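Aminotransferase, classes I and II (Silicibacter pomeroyi DSS-3, PDB 3H14) probably catalyses pyridoxal 5'-phosphate-dependent transamination, passing the amino group of L-aspartate to 2-oxoglutarate to give oxaloacetate and L-glutamate. Local coordinates at residues P126-I131 against I198-Y203; E147-P152 against P309-F314; A168-A171 against T176-D179; L178-M183 against L216-E221. One frame throughout, in Å; residues are numbered along the deposited sequence.

Interaction 1 of 4, residues P126-I131 against I198-Y203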
loop_
_atom_site.group_PDB
_atom_site.type_symbol
_atom_site.label_atom_id
_atom_site.label_comp_id
_atom_site.label_asym_id
_atom_site.label_seq_id
_atom_site.Cartn_x
_atom_site.Cartn_y
_atom_site.Cartn_z
ATOM N N PRO A 126 -4.853 1.152 -6.319
ATOM C CA PRO A 126 -6.040 1.060 -7.161
ATOM C C PRO A 126 -7.376 1.035 -6.410
ATOM O O PRO A 126 -8.372 1.472 -6.935
ATOM C CB PRO A 126 -5.816 -0.269 -7.933
ATOM C CG PRO A 126 -4.388 -0.475 -7.898
ATOM C CD PRO A 126 -3.912 0.039 -6.598
ATOM N N SER A 127 -7.382 0.493 -5.201
ATOM C CA SER A 127 -8.607 0.335 -4.456
ATOM C C SER A 127 -9.125 1.626 -3.846
ATOM O O SER A 127 -10.288 1.672 -3.500
ATOM C CB SER A 127 -8.454 -0.724 -3.346
ATOM O OG SER A 127 -8.417 -2.027 -3.914
ATOM N N TYR A 128 -8.302 2.665 -3.707
ATOM C CA TYR A 128 -8.814 3.908 -3.117
ATOM C C TYR A 128 -10.012 4.412 -3.891
ATOM O O TYR A 128 -11.071 4.652 -3.285
ATOM C CB TYR A 128 -7.799 5.058 -3.109
ATOM C CG TYR A 128 -6.550 4.956 -2.277
ATOM C CD1 TYR A 128 -6.483 4.207 -1.119
ATOM C CD2 TYR A 128 -5.425 5.719 -2.631
ATOM C CE1 TYR A 128 -5.326 4.152 -0.390
ATOM C CE2 TYR A 128 -4.277 5.682 -1.893
ATOM C CZ TYR A 128 -4.220 4.895 -0.776
ATOM O OH TYR A 128 -3.044 4.869 -0.060
ATOM N N ARG A 129 -9.852 4.620 -5.205
ATOM C CA ARG A 129 -10.949 5.159 -6.038
ATOM C C ARG A 129 -12.152 4.239 -6.065
ATOM O O ARG A 129 -13.268 4.713 -6.054
ATOM C CB ARG A 129 -10.516 5.551 -7.473
ATOM C CG ARG A 129 -10.046 4.399 -8.343
ATOM C CD ARG A 129 -9.606 4.917 -9.753
ATOM N NE ARG A 129 -8.405 5.729 -9.651
ATOM C CZ ARG A 129 -7.161 5.258 -9.748
ATOM N NH1 ARG A 129 -6.932 3.974 -9.995
ATOM N NH2 ARG A 129 -6.130 6.089 -9.613
ATOM N N GLN A 130 -11.923 2.931 -6.035
ATOM C CA GLN A 130 -13.004 1.980 -6.115
ATOM C C GLN A 130 -13.834 1.902 -4.830
ATOM O O GLN A 130 -15.059 1.829 -4.894
ATOM C CB GLN A 130 -12.489 0.561 -6.479
ATOM C CG GLN A 130 -11.665 0.464 -7.787
ATOM C CD GLN A 130 -12.402 0.918 -9.032
ATOM O OE1 GLN A 130 -13.627 0.816 -9.126
ATOM N NE2 GLN A 130 -11.647 1.423 -10.011
ATOM N N ILE A 131 -13.163 1.846 -3.697
ATOM C CA ILE A 131 -13.834 1.837 -2.373
ATOM C C ILE A 131 -14.613 3.130 -2.175
ATOM O O ILE A 131 -15.743 3.100 -1.728
ATOM C CB ILE A 131 -12.848 1.662 -1.218
ATOM C CG1 ILE A 131 -12.219 0.278 -1.248
ATOM C CG2 ILE A 131 -13.541 1.890 0.189
ATOM C CD1 ILE A 131 -11.033 0.107 -0.239
ATOM N N ILE A 198 -6.349 11.930 5.781
ATOM C CA ILE A 198 -6.143 10.503 6.052
ATOM C C ILE A 198 -4.769 10.089 5.564
ATOM O O ILE A 198 -4.467 10.269 4.388
ATOM C CB ILE A 198 -7.173 9.657 5.351
ATOM C CG1 ILE A 198 -8.586 10.076 5.748
ATOM C CG2 ILE A 198 -6.918 8.157 5.634
ATOM C CD1 ILE A 198 -9.590 9.416 5.003
ATOM N N SER A 199 -3.954 9.548 6.483
ATOM C CA SER A 199 -2.585 9.125 6.222
ATOM C C SER A 199 -2.518 7.601 6.185
ATOM O O SER A 199 -2.793 6.923 7.181
ATOM C CB SER A 199 -1.652 9.668 7.295
ATOM O OG SER A 199 -0.287 9.373 7.062
ATOM N N ASP A 200 -2.168 7.078 5.005
ATOM C CA ASP A 200 -2.013 5.640 4.776
ATOM C C ASP A 200 -0.542 5.321 5.069
ATOM O O ASP A 200 0.373 5.764 4.368
ATOM C CB ASP A 200 -2.443 5.285 3.337
ATOM C CG ASP A 200 -2.227 3.804 2.983
ATOM O OD1 ASP A 200 -1.465 3.121 3.698
ATOM O OD2 ASP A 200 -2.792 3.337 1.967
ATOM N N GLU A 201 -0.318 4.592 6.151
ATOM C CA GLU A 201 1.012 4.316 6.681
ATOM C C GLU A 201 1.253 2.794 6.650
ATOM O O GLU A 201 2.114 2.263 7.353
ATOM C CB GLU A 201 1.151 4.941 8.074
ATOM C CG GLU A 201 0.872 6.458 7.999
ATOM C CD GLU A 201 1.202 7.300 9.224
ATOM O OE1 GLU A 201 1.574 6.768 10.313
ATOM O OE2 GLU A 201 1.049 8.546 9.073
ATOM N N ILE A 202 0.504 2.122 5.776
ATOM C CA ILE A 202 0.489 0.656 5.678
ATOM C C ILE A 202 1.887 0.068 5.433
ATOM O O ILE A 202 2.222 -0.992 5.961
ATOM C CB ILE A 202 -0.583 0.236 4.610
ATOM C CG1 ILE A 202 -1.964 0.411 5.263
ATOM C CG2 ILE A 202 -0.415 -1.244 4.034
ATOM C CD1 ILE A 202 -3.122 0.412 4.327
ATOM N N TYR A 203 2.729 0.779 4.697
ATOM C CA TYR A 203 4.081 0.248 4.395
ATOM C C TYR A 203 5.175 0.711 5.360
ATOM O O TYR A 203 6.337 0.336 5.177
ATOM C CB TYR A 203 4.499 0.573 2.934
ATOM C CG TYR A 203 3.719 -0.196 1.909
ATOM C CD1 TYR A 203 4.143 -1.467 1.503
ATOM C CD2 TYR A 203 2.552 0.328 1.348
ATOM C CE1 TYR A 203 3.414 -2.197 0.571
ATOM C CE2 TYR A 203 1.831 -0.385 0.417
ATOM C CZ TYR A 203 2.277 -1.658 0.042
ATOM O OH TYR A 203 1.598 -2.381 -0.879
#
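A single buried hydrogen bond, from the phenol of Tyr128 to the carboxylate of Asp200, joins helix 126-134 to the C-terminal end of strand 196-200 in the core of the large sheet domain. Tyr128 OH donates to Asp200 OD2 at 2.6 Å. The backbones stay far apart, with Tyr128 CA 10.6 Å from Asp200 CA, and the tyrosine ring spans most of that gap. OD2 lies at the ring edge, in the plane of the ring. On the aspartate side the hydroxyl arrives from the anti side and 33° out of the carboxylate plane, and the two flat groups are turned 68° against each other. In Asp200, CG anti to the backbone N (chi1 176°) brings the carboxylate to the tyrosine, where OD2 takes the phenol and Asp200 OD1 closes an Asx turn, accepting from Ile202 N at 3.0 Å. With both oxygens held, the carboxylate is fixed in rotation. Putting an alanine here would probably leave the Tyr128 hydroxyl without this acceptor and the turn at Ile202 without its side-chain bond. Aminotransferases of this family usually carry, at the end of the matching strand, an aspartate that faces the pyridine nitrogen of the cofactor, and the position of Asp200 is consistent with that place. The rings of Tyr128 and Tyr125 meet edge-to-face. Strand 196-200 runs between strands 164-168 and 223-227; Ala168 packs on both Tyr128 and Asp200, and Phe104 of helix 100-111 also touches Asp200.

Interaction 2 of 4, residues E147-P152 against P309-F314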
loop_
_atom_site.group_PDB
_atom_site.type_symbol
_atom_site.label_atom_id
_atom_site.label_comp_id
_atom_site.label_asym_id
_atom_site.label_seq_id
_atom_site.Cartn_x
_atom_site.Cartn_y
_atom_site.Cartn_z
ATOM N N GLU A 147 8.588 15.917 -10.448
ATOM C CA GLU A 147 9.285 16.896 -9.662
ATOM C C GLU A 147 8.741 16.957 -8.237
ATOM O O GLU A 147 9.395 17.498 -7.342
ATOM C CB GLU A 147 9.215 18.285 -10.365
ATOM C CG GLU A 147 7.819 18.776 -10.714
ATOM C CD GLU A 147 7.363 18.459 -12.107
ATOM O OE1 GLU A 147 7.704 17.380 -12.645
ATOM O OE2 GLU A 147 6.605 19.288 -12.663
ATOM N N ASN A 148 7.544 16.410 -8.027
ATOM C CA ASN A 148 6.916 16.316 -6.701
ATOM C C ASN A 148 7.044 14.918 -6.101
ATOM O O ASN A 148 6.418 14.614 -5.081
ATOM C CB ASN A 148 5.440 16.731 -6.768
ATOM C CG ASN A 148 5.253 18.198 -7.187
ATOM O OD1 ASN A 148 6.121 19.045 -6.940
ATOM N ND2 ASN A 148 4.150 18.478 -7.869
ATOM N N ARG A 149 7.893 14.092 -6.715
ATOM C CA ARG A 149 8.123 12.738 -6.265
ATOM C C ARG A 149 6.842 11.876 -6.363
ATOM O O ARG A 149 6.662 10.917 -5.598
ATOM C CB ARG A 149 8.668 12.746 -4.830
ATOM C CG ARG A 149 9.821 11.790 -4.568
ATOM C CD ARG A 149 10.313 11.886 -3.109
ATOM N NE ARG A 149 11.487 11.035 -2.840
ATOM C CZ ARG A 149 12.708 11.282 -3.320
ATOM N NH1 ARG A 149 13.720 10.455 -3.056
ATOM N NH2 ARG A 149 12.931 12.383 -4.042
ATOM N N LEU A 150 5.984 12.223 -7.307
ATOM C CA LEU A 150 4.696 11.567 -7.544
ATOM C C LEU A 150 3.835 11.460 -6.296
ATOM O O LEU A 150 3.165 10.456 -6.069
ATOM C CB LEU A 150 4.903 10.195 -8.169
ATOM C CG LEU A 150 5.591 10.219 -9.539
ATOM C CD1 LEU A 150 5.860 8.775 -10.049
ATOM C CD2 LEU A 150 4.755 11.033 -10.537
ATOM N N GLN A 151 3.854 12.552 -5.541
ATOM C CA GLN A 151 3.091 12.743 -4.350
ATOM C C GLN A 151 2.327 14.025 -4.535
ATOM O O GLN A 151 2.820 14.946 -5.184
ATOM C CB GLN A 151 4.026 12.889 -3.163
ATOM C CG GLN A 151 4.643 11.583 -2.703
ATOM C CD GLN A 151 3.686 10.702 -1.909
ATOM O OE1 GLN A 151 2.563 11.118 -1.568
ATOM N NE2 GLN A 151 4.122 9.465 -1.614
ATOM N N PRO A 152 1.116 14.098 -3.964
ATOM C CA PRO A 152 0.434 15.387 -4.079
ATOM C C PRO A 152 1.150 16.516 -3.338
ATOM O O PRO A 152 1.850 16.284 -2.357
ATOM C CB PRO A 152 -0.954 15.129 -3.482
ATOM C CG PRO A 152 -0.798 13.957 -2.630
ATOM C CD PRO A 152 0.345 13.115 -3.194
ATOM N N PRO A 309 11.882 7.253 -7.543
ATOM C CA PRO A 309 12.812 6.855 -6.476
ATOM C C PRO A 309 12.160 5.880 -5.470
ATOM O O PRO A 309 11.167 6.246 -4.824
ATOM C CB PRO A 309 13.132 8.173 -5.797
ATOM C CG PRO A 309 11.987 9.034 -6.072
ATOM C CD PRO A 309 11.536 8.680 -7.457
ATOM N N PRO A 310 12.658 4.629 -5.393
ATOM C CA PRO A 310 11.964 3.685 -4.519
ATOM C C PRO A 310 12.399 3.881 -3.076
ATOM O O PRO A 310 13.251 3.158 -2.546
ATOM C CB PRO A 310 12.329 2.322 -5.113
ATOM C CG PRO A 310 13.737 2.558 -5.708
ATOM C CD PRO A 310 13.797 4.010 -6.111
ATOM N N ASP A 311 11.805 4.892 -2.440
ATOM C CA ASP A 311 12.212 5.324 -1.119
ATOM C C ASP A 311 11.902 4.247 -0.057
ATOM O O ASP A 311 12.634 4.110 0.932
ATOM C CB ASP A 311 11.485 6.611 -0.701
ATOM C CG ASP A 311 11.795 7.800 -1.589
ATOM O OD1 ASP A 311 12.853 7.825 -2.244
ATOM O OD2 ASP A 311 10.964 8.719 -1.588
ATOM N N GLY A 312 10.795 3.545 -0.258
ATOM C CA GLY A 312 10.267 2.592 0.724
ATOM C C GLY A 312 9.345 1.595 0.035
ATOM O O GLY A 312 9.245 1.563 -1.200
ATOM N N ALA A 313 8.694 0.730 0.814
ATOM C CA ALA A 313 7.945 -0.406 0.234
ATOM C C ALA A 313 8.858 -1.302 -0.632
ATOM O O ALA A 313 10.084 -1.292 -0.462
ATOM C CB ALA A 313 6.741 0.074 -0.587
ATOM N N PHE A 314 8.268 -2.075 -1.544
ATOM C CA PHE A 314 9.048 -3.004 -2.391
ATOM C C PHE A 314 8.596 -2.982 -3.852
ATOM O O PHE A 314 8.365 -4.023 -4.479
ATOM C CB PHE A 314 9.002 -4.429 -1.827
ATOM C CG PHE A 314 7.640 -4.847 -1.292
ATOM C CD1 PHE A 314 6.529 -4.809 -2.077
ATOM C CD2 PHE A 314 7.512 -5.351 0.001
ATOM C CE1 PHE A 314 5.302 -5.223 -1.601
ATOM C CE2 PHE A 314 6.277 -5.762 0.492
ATOM C CZ PHE A 314 5.180 -5.679 -0.297
#
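Arg149 keeps its chain extended from CG to NE (chi3 -176°), which gives the reach from loop 147-152, and the guanidinium comes nearer to 309-314 than the start of the side chain does; the Asp311 carboxylate, its carbon anti to the carbonyl carbon, meets it from the opposite direction. The two meet side-on: Arg149 NE donates to Asp311 OD2 at 2.7 Å and, alongside it, Arg149 NH1 donates to Asp311 OD1 at 2.9 Å. The first bond is nearly straight, with an N-H...O angle of 167°, lies in the guanidinium plane and uses the syn lone pair of OD2; the second is more bent and tilted. Two bonds to two oxygens hold the carboxylate nearly coplanar with the guanidinium, 16° apart. Pro309 closes over one face of the arginine, its CG sitting 3.6 Å above the centre of the guanidinium, while Pro309 CG also lies 3.8 Å from Arg149 CG. The ring would limit how far the guanidinium can tilt toward it. Pro310, between Pro309 and Asp311 in the chain, is the centre of an inverse gamma turn with a weak bond from Asp311 N to Pro309 O; across it both neighbours face the arginine. Asp311 OD2 also accepts from Met177 N, and Arg149 O from Thr176 OG1, so both residues reach loop 176-179 as well. This is a bidentate surface salt bridge with a proline over one guanidinium face, joining the loop after strand 138-143 of the large sheet to the one entering strand 315-319 of the small sheet, the two-domain plan of class I aminotransferases.

Interaction 3 of 4, residues A168-A171 against T176-D179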
loop_
_atom_site.group_PDB
_atom_site.type_symbol
_atom_site.label_atom_id
_atom_site.label_comp_id
_atom_site.label_asym_id
_atom_site.label_seq_id
_atom_site.Cartn_x
_atom_site.Cartn_y
_atom_site.Cartn_z
ATOM N N ALA A 168 -0.286 8.557 0.888
ATOM C CA ALA A 168 0.393 7.301 1.271
ATOM C C ALA A 168 1.887 7.493 1.219
ATOM O O ALA A 168 2.414 8.020 0.231
ATOM C CB ALA A 168 -0.043 6.132 0.355
ATOM N N SER A 169 2.578 7.056 2.266
ATOM C CA SER A 169 4.039 7.112 2.332
ATOM C C SER A 169 4.535 6.018 3.275
ATOM O O SER A 169 4.129 5.995 4.435
ATOM C CB SER A 169 4.519 8.485 2.845
ATOM O OG SER A 169 5.927 8.515 3.082
ATOM N N PRO A 170 5.359 5.059 2.760
ATOM C CA PRO A 170 5.663 4.786 1.342
ATOM C C PRO A 170 4.424 4.467 0.491
ATOM O O PRO A 170 3.522 3.773 0.962
ATOM C CB PRO A 170 6.557 3.536 1.412
ATOM C CG PRO A 170 7.109 3.518 2.802
ATOM C CD PRO A 170 6.066 4.133 3.668
ATOM N N ALA A 171 4.400 4.947 -0.757
ATOM C CA ALA A 171 3.277 4.748 -1.646
ATOM C C ALA A 171 3.376 3.499 -2.524
ATOM O O ALA A 171 4.443 3.043 -2.886
ATOM C CB ALA A 171 3.051 5.984 -2.528
ATOM N N THR A 176 7.533 6.002 -3.210
ATOM C CA THR A 176 8.004 7.326 -2.735
ATOM C C THR A 176 7.445 7.666 -1.343
ATOM O O THR A 176 6.343 7.209 -0.949
ATOM C CB THR A 176 7.712 8.449 -3.763
ATOM O OG1 THR A 176 6.296 8.646 -3.919
ATOM C CG2 THR A 176 8.331 8.078 -5.122
HETATM N N MSE A 177 8.215 8.464 -0.602
HETATM C CA MSE A 177 7.863 8.839 0.735
HETATM C C MSE A 177 7.756 10.344 0.921
HETATM O O MSE A 177 8.308 11.131 0.156
HETATM C CB MSE A 177 8.873 8.244 1.698
HETATM C CG MSE A 177 8.729 6.748 1.804
HETATM SE SE MSE A 177 10.257 5.876 2.636
HETATM C CE MSE A 177 9.855 6.456 4.477
ATOM N N LEU A 178 7.037 10.719 1.964
ATOM C CA LEU A 178 6.859 12.117 2.357
ATOM C C LEU A 178 7.696 12.366 3.590
ATOM O O LEU A 178 7.498 11.722 4.639
ATOM C CB LEU A 178 5.401 12.395 2.691
ATOM C CG LEU A 178 4.465 12.339 1.490
ATOM C CD1 LEU A 178 3.007 12.176 1.905
ATOM C CD2 LEU A 178 4.646 13.549 0.633
ATOM N N ASP A 179 8.628 13.302 3.471
ATOM C CA ASP A 179 9.405 13.690 4.631
ATOM C C ASP A 179 8.560 14.640 5.510
ATOM O O ASP A 179 7.423 14.989 5.155
ATOM C CB ASP A 179 10.760 14.253 4.206
ATOM C CG ASP A 179 10.679 15.607 3.482
ATOM O OD1 ASP A 179 9.591 16.219 3.314
ATOM O OD2 ASP A 179 11.764 16.057 3.059
HETATM O O HOH W 1 6.406 9.341 5.537
#
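Pro170 lays its ring alongside the side chain of Met177, a selenomethionine in this crystal, the two pointing the same way with Pro170 CG 3.7 Å from Met177 CG. Farther out, Met177 SE stays 3.9 Å from Pro170 CG. The peptide bond before Pro170 is cis. Next to it, with OG anti to the backbone N (chi1 173°), Ser169 OG accepts from Leu178 N at 2.7 Å with an N-H...O angle of 164°. The same hydroxyl, Ser169 OG, lies 2.6 Å from a water that donates to Leu178 O, so it holds Leu178 N directly and Leu178 O through the water. With an alanine in its place, Leu178 N would probably lose its acceptor and the water one of its holds. Farther along, Thr176 O takes Ala171 N at 3.0 Å, its donor tilted from the carbonyl plane, and Thr176 O also meets Pro170 CA at 3.4 Å in a CA-H...O contact. Together these bonds close a short loop, buried at this contact, around the Asn-Pro-Thr-Gly sequence found in many aminotransferases of this family. The loop leaves the end of strand 164-168 and returns to the start of helix 180-192, against which Leu178 packs through Met183 and Leu186.

Interaction 4 of 4, residues L178-M183 against L216-E221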
loop_
_atom_site.group_PDB
_atom_site.type_symbol
_atom_site.label_atom_id
_atom_site.label_comp_id
_atom_site.label_asym_id
_atom_site.label_seq_id
_atom_site.Cartn_x
_atom_site.Cartn_y
_atom_site.Cartn_z
ATOM N N LEU A 178 7.037 10.719 1.964
ATOM C CA LEU A 178 6.859 12.117 2.357
ATOM C C LEU A 178 7.696 12.366 3.590
ATOM O O LEU A 178 7.498 11.722 4.639
ATOM C CB LEU A 178 5.401 12.395 2.691
ATOM C CG LEU A 178 4.465 12.339 1.490
ATOM C CD1 LEU A 178 3.007 12.176 1.905
ATOM C CD2 LEU A 178 4.646 13.549 0.633
ATOM N N ASP A 179 8.628 13.302 3.471
ATOM C CA ASP A 179 9.405 13.690 4.631
ATOM C C ASP A 179 8.560 14.640 5.510
ATOM O O ASP A 179 7.423 14.989 5.155
ATOM C CB ASP A 179 10.760 14.253 4.206
ATOM C CG ASP A 179 10.679 15.607 3.482
ATOM O OD1 ASP A 179 9.591 16.219 3.314
ATOM O OD2 ASP A 179 11.764 16.057 3.059
ATOM N N HIS A 180 9.108 15.002 6.667
ATOM C CA HIS A 180 8.428 15.849 7.639
ATOM C C HIS A 180 7.885 17.166 7.060
ATOM O O HIS A 180 6.753 17.564 7.372
ATOM C CB HIS A 180 9.402 16.156 8.772
ATOM C CG HIS A 180 8.744 16.703 9.993
ATOM N ND1 HIS A 180 8.440 18.044 10.132
ATOM C CD2 HIS A 180 8.342 16.098 11.137
ATOM C CE1 HIS A 180 7.876 18.238 11.314
ATOM N NE2 HIS A 180 7.793 17.072 11.938
ATOM N N ALA A 181 8.692 17.828 6.227
ATOM C CA ALA A 181 8.308 19.107 5.585
ATOM C C ALA A 181 7.152 18.917 4.611
ATOM O O ALA A 181 6.216 19.712 4.594
ATOM C CB ALA A 181 9.495 19.726 4.844
ATOM N N ALA A 182 7.231 17.855 3.801
ATOM C CA ALA A 182 6.213 17.560 2.788
ATOM C C ALA A 182 4.874 17.202 3.419
ATOM O O ALA A 182 3.818 17.603 2.933
ATOM C CB ALA A 182 6.696 16.428 1.862
HETATM N N MSE A 183 4.944 16.454 4.518
HETATM C CA MSE A 183 3.782 16.012 5.261
HETATM C C MSE A 183 3.150 17.199 5.967
HETATM O O MSE A 183 1.953 17.371 5.911
HETATM C CB MSE A 183 4.215 14.971 6.284
HETATM C CG MSE A 183 3.102 14.394 7.131
HETATM SE SE MSE A 183 1.833 13.250 6.174
HETATM C CE MSE A 183 3.188 12.122 5.387
ATOM N N LEU A 216 1.008 11.577 12.871
ATOM C CA LEU A 216 0.938 11.899 14.318
ATOM C C LEU A 216 2.095 12.775 14.835
ATOM O O LEU A 216 1.955 13.437 15.837
ATOM C CB LEU A 216 0.838 10.609 15.127
ATOM C CG LEU A 216 -0.368 9.745 14.713
ATOM C CD1 LEU A 216 -0.426 8.503 15.551
ATOM C CD2 LEU A 216 -1.669 10.513 14.864
ATOM N N GLU A 217 3.220 12.795 14.142
ATOM C CA GLU A 217 4.333 13.692 14.484
ATOM C C GLU A 217 4.030 15.162 14.162
ATOM O O GLU A 217 4.767 16.045 14.603
ATOM C CB GLU A 217 5.604 13.286 13.743
ATOM C CG GLU A 217 6.281 11.973 14.215
ATOM C CD GLU A 217 7.499 11.617 13.378
ATOM O OE1 GLU A 217 7.491 10.589 12.652
ATOM O OE2 GLU A 217 8.475 12.388 13.414
ATOM N N LEU A 218 2.988 15.419 13.365
ATOM C CA LEU A 218 2.614 16.776 12.930
ATOM C C LEU A 218 1.250 17.212 13.410
ATOM O O LEU A 218 1.034 18.398 13.606
ATOM C CB LEU A 218 2.654 16.896 11.401
ATOM C CG LEU A 218 4.098 16.897 10.872
ATOM C CD1 LEU A 218 4.276 15.930 9.717
ATOM C CD2 LEU A 218 4.619 18.293 10.529
ATOM N N THR A 219 0.309 16.281 13.553
ATOM C CA THR A 219 -1.029 16.629 14.049
ATOM C C THR A 219 -1.706 15.438 14.681
ATOM O O THR A 219 -1.372 14.306 14.371
ATOM C CB THR A 219 -1.953 17.139 12.908
ATOM O OG1 THR A 219 -3.173 17.670 13.461
ATOM C CG2 THR A 219 -2.274 15.999 11.887
ATOM N N ASP A 220 -2.674 15.697 15.552
ATOM C CA ASP A 220 -3.551 14.656 16.013
ATOM C C ASP A 220 -4.850 14.644 15.221
ATOM O O ASP A 220 -5.588 13.668 15.287
ATOM C CB ASP A 220 -3.815 14.783 17.522
ATOM C CG ASP A 220 -2.603 14.408 18.363
ATOM O OD1 ASP A 220 -2.028 13.307 18.187
ATOM O OD2 ASP A 220 -2.209 15.231 19.216
ATOM N N GLU A 221 -5.121 15.716 14.467
ATOM C CA GLU A 221 -6.366 15.840 13.698
ATOM C C GLU A 221 -6.239 15.176 12.322
ATOM O O GLU A 221 -6.165 15.821 11.266
ATOM C CB GLU A 221 -6.808 17.309 13.603
ATOM C CG GLU A 221 -7.050 17.995 14.963
ATOM C CD GLU A 221 -7.891 17.182 15.951
ATOM O OE1 GLU A 221 -9.029 16.773 15.609
ATOM O OE2 GLU A 221 -7.404 16.952 17.089
#
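The first turn of helix 180-192, the helix of the beta-alpha-beta crossover between parallel strands 164-168 and 196-200, packs through His180 and Met183 on Leu218 of the loop before strand 223-227. Each of the two takes one methyl of the leucine. CD2 reaches over a face of the imidazole, Leu218 CD2 lying 3.4 Å from His180 CE1, and behind it Leu218 CG stands 4.2 Å from the centroid of the His180 ring, 24° off the normal, in a CH-pi contact offset toward the ring's rim. His180 comes to the leucine because its CG is anti to the backbone N (chi1 -165°), which brings the ring nearer to the loop. Met183, a selenomethionine here, starts toward Leu218 but bends at chi2 and chi3, so its CG and not its end does the touching. The gap from Met183 CG to Leu218 CD1, 3.2 Å, is tighter than usual for two carbons; with Leu218 chi2 away from a usual rotamer, the methyl's placement is doubtful. Glu217 adds a looser flank, Glu217 OE2 lying 5.0 Å from His180 NE2, too far for a bond. Asp179 is the N-cap: Asp179 OD1 accepts from Ala182 N at 2.9 Å, capping the first turn of the helix, with the N-H met nearly along the C-O axis of OD1.

Interactions 2 and 3 form one cluster, their centres about 6 Å apart; across it Gln151 NE2 hydrogen-bonds to Ala168 O at 2.9 Å. Interaction 3 runs on into interaction 4 through the shared residues Leu178 and Asp179. Interaction 1 lies about 12 Å, centre to centre, from interaction 3, and Tyr128 OH comes within 3.3 Å of Ala168 CB. Interaction 1 also touches interaction 2, with Tyr203 CD1 3.7 Å from Ala313 CB. Lys230, touched by Tyr203, is placed consistently with the family's cofactor-binding lysine, and glycerol, probably from the crystallisation liquor, lies near Tyr128 and Ala171; interactions 1 and 3 therefore probably border the cofactor pocket, whereas interaction 4 sits farther out, about 17 Å from interaction 1 between centres.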